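Local coordinates for protein 5'-tyrosyl-DNA phosphodiesterase (Caenorhabditis elegans, PDB 4FVA) that is a 5'-tyrosyl-DNA phosphodiesterase of the endonuclease/exonuclease/phosphatase family, with a DNase I-like fold, and binds a magnesium ion, at residues A[67-72]-A[89-94]. Sequence-based numbering, arbitrary orientation.
Sequences LYKIYY and FDVEKH. With EDO (1,2-ethanediol), chain H.
With CG opposite its backbone N (chi1 -180°), His94 lays one imidazole face against Tyr71 CB, while Tyr71, its CG anti to the carbonyl carbon, sends its hydroxyl toward Val91. The two rings form an edge-to-face pair: the edge of Tyr71 turns to the face of His94, with planes at 63°. Nearer the backbone, Tyr71 CB sits over that same face in a CH-pi contact, 3.9 Å from the imidazole centroid. At the rim, Tyr72 O lies in the imidazole plane, 3.4 Å from His94 CE1. At the far end of the tyrosine, Tyr71 OH comes within 3.2 Å of Val91 CG2; Leu111 of strand 107-115 touches Tyr71, Val91 and His94. Lys69, extended beyond CG, donates from NZ to Phe89 O at 2.6 Å, with a C=O...N angle of 158°. Strands 68-72 and 90-94 run nearly parallel but 10.1 Å apart, so side chains join the edges of the two sheets of this sandwich. Gln109 NE2 bonds to both His94 NE2 and Tyr71 O, linking the imidazole to strand 68-72. The Lys69 ammonium is thus held by a neutral carbonyl, and the nearby Asp90 carboxylate, not in contact, may favour its charge, while rings and a methyl make the rest of this surface contact.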
ATOM      1  N   LEU A  67      10.924 -14.397   5.743  1.00 33.48           N
ATOM      2  CA  LEU A  67       9.824 -14.099   6.676  1.00 37.40           C
ATOM      3  C   LEU A  67       8.443 -14.056   5.998  1.00 35.25           C
ATOM      4  O   LEU A  67       7.408 -14.212   6.659  1.00 29.38           O
ATOM      5  CB  LEU A  67      10.069 -12.751   7.367  1.00 37.31           C
ATOM      6  CG  LEU A  67      11.028 -12.642   8.554  1.00 47.21           C
ATOM      7  CD1 LEU A  67      12.321 -13.404   8.295  1.00 51.19           C
ATOM      8  CD2 LEU A  67      11.321 -11.165   8.875  1.00 42.16           C
ATOM      9  N   TYR A  68       8.440 -13.801   4.691  1.00 24.21           N
ATOM     10  CA  TYR A  68       7.225 -13.572   3.921  1.00 19.19           C
ATOM     11  C   TYR A  68       7.212 -14.361   2.623  1.00 20.37           C
ATOM     12  O   TYR A  68       8.274 -14.688   2.088  1.00 22.61           O
ATOM     13  CB  TYR A  68       7.114 -12.079   3.547  1.00 19.18           C
ATOM     14  CG  TYR A  68       6.936 -11.135   4.712  1.00 22.24           C
ATOM     15  CD1 TYR A  68       5.669 -10.865   5.210  1.00 19.45           C
ATOM     16  CD2 TYR A  68       8.022 -10.478   5.284  1.00 26.81           C
ATOM     17  CE1 TYR A  68       5.488  -9.983   6.261  1.00 26.57           C
ATOM     18  CE2 TYR A  68       7.847  -9.592   6.348  1.00 25.07           C
ATOM     19  CZ  TYR A  68       6.577  -9.361   6.827  1.00 20.02           C
ATOM     20  OH  TYR A  68       6.366  -8.497   7.868  1.00 20.32           O
ATOM     21  N   LYS A  69       6.022 -14.647   2.103  1.00 20.60           N
ATOM     22  CA  LYS A  69       5.905 -14.961   0.677  1.00 24.51           C
ATOM     23  C   LYS A  69       5.855 -13.624  -0.087  1.00 27.37           C
ATOM     24  O   LYS A  69       5.144 -12.694   0.327  1.00 21.60           O
ATOM     25  CB  LYS A  69       4.642 -15.764   0.381  1.00 19.23           C
ATOM     26  CG  LYS A  69       4.601 -17.177   0.990  1.00 23.07           C
ATOM     27  CD  LYS A  69       3.197 -17.789   0.823  1.00 26.04           C
ATOM     28  CE  LYS A  69       3.193 -19.242   1.279  1.00 27.15           C
ATOM     29  NZ  LYS A  69       1.822 -19.802   1.306  1.00 22.21           N
ATOM     30  N   ILE A  70       6.622 -13.506  -1.166  1.00 22.20           N
ATOM     31  CA  ILE A  70       6.688 -12.243  -1.904  1.00 18.17           C
ATOM     32  C   ILE A  70       6.120 -12.416  -3.315  1.00 22.18           C
ATOM     33  O   ILE A  70       6.566 -13.286  -4.078  1.00 20.23           O
ATOM     34  CB  ILE A  70       8.137 -11.731  -2.026  1.00 25.24           C
ATOM     35  CG1 ILE A  70       8.809 -11.654  -0.654  1.00 23.47           C
ATOM     36  CG2 ILE A  70       8.183 -10.374  -2.746  1.00 18.30           C
ATOM     37  CD1 ILE A  70      10.234 -11.190  -0.735  1.00 24.85           C
ATOM     38  N   TYR A  71       5.153 -11.566  -3.668  1.00 19.68           N
ATOM     39  CA  TYR A  71       4.559 -11.570  -4.999  1.00 17.59           C
ATOM     40  C   TYR A  71       4.780 -10.215  -5.655  1.00 20.81           C
ATOM     41  O   TYR A  71       4.335  -9.194  -5.138  1.00 17.73           O
ATOM     42  CB  TYR A  71       3.060 -11.954  -4.954  1.00 17.56           C
ATOM     43  CG  TYR A  71       2.873 -13.364  -4.433  1.00 17.43           C
ATOM     44  CD1 TYR A  71       2.893 -14.438  -5.311  1.00 19.63           C
ATOM     45  CD2 TYR A  71       2.752 -13.623  -3.079  1.00 17.59           C
ATOM     46  CE1 TYR A  71       2.779 -15.737  -4.859  1.00 17.29           C
ATOM     47  CE2 TYR A  71       2.628 -14.918  -2.610  1.00 17.59           C
ATOM     48  CZ  TYR A  71       2.648 -15.969  -3.524  1.00 17.44           C
ATOM     49  OH  TYR A  71       2.529 -17.257  -3.097  1.00 17.93           O
ATOM     50  N   TYR A  72       5.508 -10.223  -6.772  1.00 17.54           N
ATOM     51  CA  TYR A  72       5.796  -9.011  -7.536  1.00 22.42           C
ATOM     52  C   TYR A  72       4.797  -8.865  -8.669  1.00 21.81           C
ATOM     53  O   TYR A  72       4.474  -9.843  -9.333  1.00 25.03           O
ATOM     54  CB  TYR A  72       7.232  -9.035  -8.091  1.00 19.97           C
ATOM     55  CG  TYR A  72       8.315  -9.031  -7.023  1.00 24.63           C
ATOM     56  CD1 TYR A  72       8.531  -7.901  -6.235  1.00 21.31           C
ATOM     57  CD2 TYR A  72       9.133 -10.134  -6.822  1.00 28.50           C
ATOM     58  CE1 TYR A  72       9.504  -7.880  -5.268  1.00 19.86           C
ATOM     59  CE2 TYR A  72      10.112 -10.126  -5.843  1.00 26.72           C
ATOM     60  CZ  TYR A  72      10.293  -8.991  -5.074  1.00 24.31           C
ATOM     61  OH  TYR A  72      11.268  -8.964  -4.100  1.00 26.77           O
ATOM     62  N   PHE A  89      -0.142 -17.559   5.040  1.00 20.82           N
ATOM     63  CA  PHE A  89      -1.153 -17.150   4.073  1.00 20.65           C
ATOM     64  C   PHE A  89      -1.184 -18.193   2.949  1.00 18.05           C
ATOM     65  O   PHE A  89      -0.178 -18.433   2.280  1.00 22.16           O
ATOM     66  CB  PHE A  89      -0.800 -15.754   3.544  1.00 20.72           C
ATOM     67  CG  PHE A  89      -1.917 -15.057   2.820  1.00 18.05           C
ATOM     68  CD1 PHE A  89      -2.191 -15.331   1.493  1.00 20.40           C
ATOM     69  CD2 PHE A  89      -2.691 -14.117   3.479  1.00 18.16           C
ATOM     70  CE1 PHE A  89      -3.205 -14.667   0.815  1.00 21.43           C
ATOM     71  CE2 PHE A  89      -3.727 -13.443   2.812  1.00 24.79           C
ATOM     72  CZ  PHE A  89      -3.982 -13.717   1.482  1.00 22.19           C
ATOM     73  N   ASP A  90      -2.339 -18.816   2.754  1.00 19.24           N
ATOM     74  CA  ASP A  90      -2.503 -19.820   1.707  1.00 25.88           C
ATOM     75  C   ASP A  90      -2.995 -19.126   0.445  1.00 21.98           C
ATOM     76  O   ASP A  90      -4.143 -18.679   0.384  1.00 24.51           O
ATOM     77  CB  ASP A  90      -3.483 -20.907   2.173  1.00 26.19           C
ATOM     78  CG  ASP A  90      -3.578 -22.086   1.201  1.00 33.27           C
ATOM     79  OD1 ASP A  90      -2.601 -22.360   0.463  1.00 30.97           O
ATOM     80  OD2 ASP A  90      -4.629 -22.763   1.205  1.00 33.38           O
ATOM     81  N   VAL A  91      -2.124 -19.024  -0.558  1.00 17.44           N
ATOM     82  CA  VAL A  91      -2.446 -18.281  -1.775  1.00 17.25           C
ATOM     83  C   VAL A  91      -3.300 -19.139  -2.711  1.00 25.30           C
ATOM     84  O   VAL A  91      -2.976 -20.302  -2.964  1.00 21.43           O
ATOM     85  CB  VAL A  91      -1.176 -17.797  -2.533  1.00 18.41           C
ATOM     86  CG1 VAL A  91      -1.546 -17.113  -3.870  1.00 17.07           C
ATOM     87  CG2 VAL A  91      -0.315 -16.856  -1.654  1.00 23.01           C
ATOM     88  N   GLU A  92      -4.403 -18.569  -3.189  1.00 19.53           N
ATOM     89  CA  GLU A  92      -5.263 -19.254  -4.153  1.00 23.34           C
ATOM     90  C   GLU A  92      -5.061 -18.690  -5.573  1.00 21.58           C
ATOM     91  O   GLU A  92      -5.014 -19.441  -6.547  1.00 24.93           O
ATOM     92  CB  GLU A  92      -6.734 -19.149  -3.746  1.00 25.89           C
ATOM     93  CG  GLU A  92      -7.678 -19.888  -4.688  1.00 46.61           C
ATOM     94  CD  GLU A  92      -7.572 -21.406  -4.560  1.00 58.88           C
ATOM     95  OE1 GLU A  92      -7.455 -21.905  -3.416  1.00 61.50           O
ATOM     96  OE2 GLU A  92      -7.600 -22.099  -5.602  1.00 65.18           O
ATOM     97  N   LYS A  93      -4.937 -17.367  -5.679  1.00 20.58           N
ATOM     98  CA  LYS A  93      -4.738 -16.699  -6.976  1.00 24.54           C
ATOM     99  C   LYS A  93      -3.835 -15.479  -6.857  1.00 18.60           C
ATOM    100  O   LYS A  93      -3.898 -14.751  -5.866  1.00 18.48           O
ATOM    101  CB  LYS A  93      -6.063 -16.196  -7.565  1.00 31.43           C
ATOM    102  CG  LYS A  93      -7.074 -17.236  -8.012  1.00 39.12           C
ATOM    103  CD  LYS A  93      -8.191 -16.517  -8.778  1.00 44.26           C
ATOM    104  CE  LYS A  93      -9.358 -17.435  -9.079  1.00 55.25           C
ATOM    105  NZ  LYS A  93     -10.065 -17.851  -7.836  1.00 63.67           N
ATOM    106  N   HIS A  94      -3.025 -15.231  -7.883  1.00 19.98           N
ATOM    107  CA  HIS A  94      -2.314 -13.967  -7.973  1.00 20.71           C
ATOM    108  C   HIS A  94      -2.624 -13.407  -9.341  1.00 24.00           C
ATOM    109  O   HIS A  94      -2.159 -13.950 -10.335  1.00 19.05           O
ATOM    110  CB  HIS A  94      -0.806 -14.148  -7.799  1.00 20.74           C
ATOM    111  CG  HIS A  94      -0.031 -12.865  -7.875  1.00 23.76           C
ATOM    112  ND1 HIS A  94       1.247 -12.796  -8.382  1.00 19.44           N
ATOM    113  CD2 HIS A  94      -0.365 -11.599  -7.520  1.00 24.59           C
ATOM    114  CE1 HIS A  94       1.680 -11.546  -8.317  1.00 25.11           C
ATOM    115  NE2 HIS A  94       0.723 -10.800  -7.798  1.00 21.73           N
TER
HETATM  116  C1  EDO H 404       5.991 -12.092   9.670  1.00 56.13           C
HETATM  117  O1  EDO H 404       6.758 -13.200   9.187  1.00 59.53           O
HETATM  118  C2  EDO H 404       4.511 -12.443   9.581  1.00 62.03           C
HETATM  119  O2  EDO H 404       4.359 -13.867   9.581  1.00 69.04           O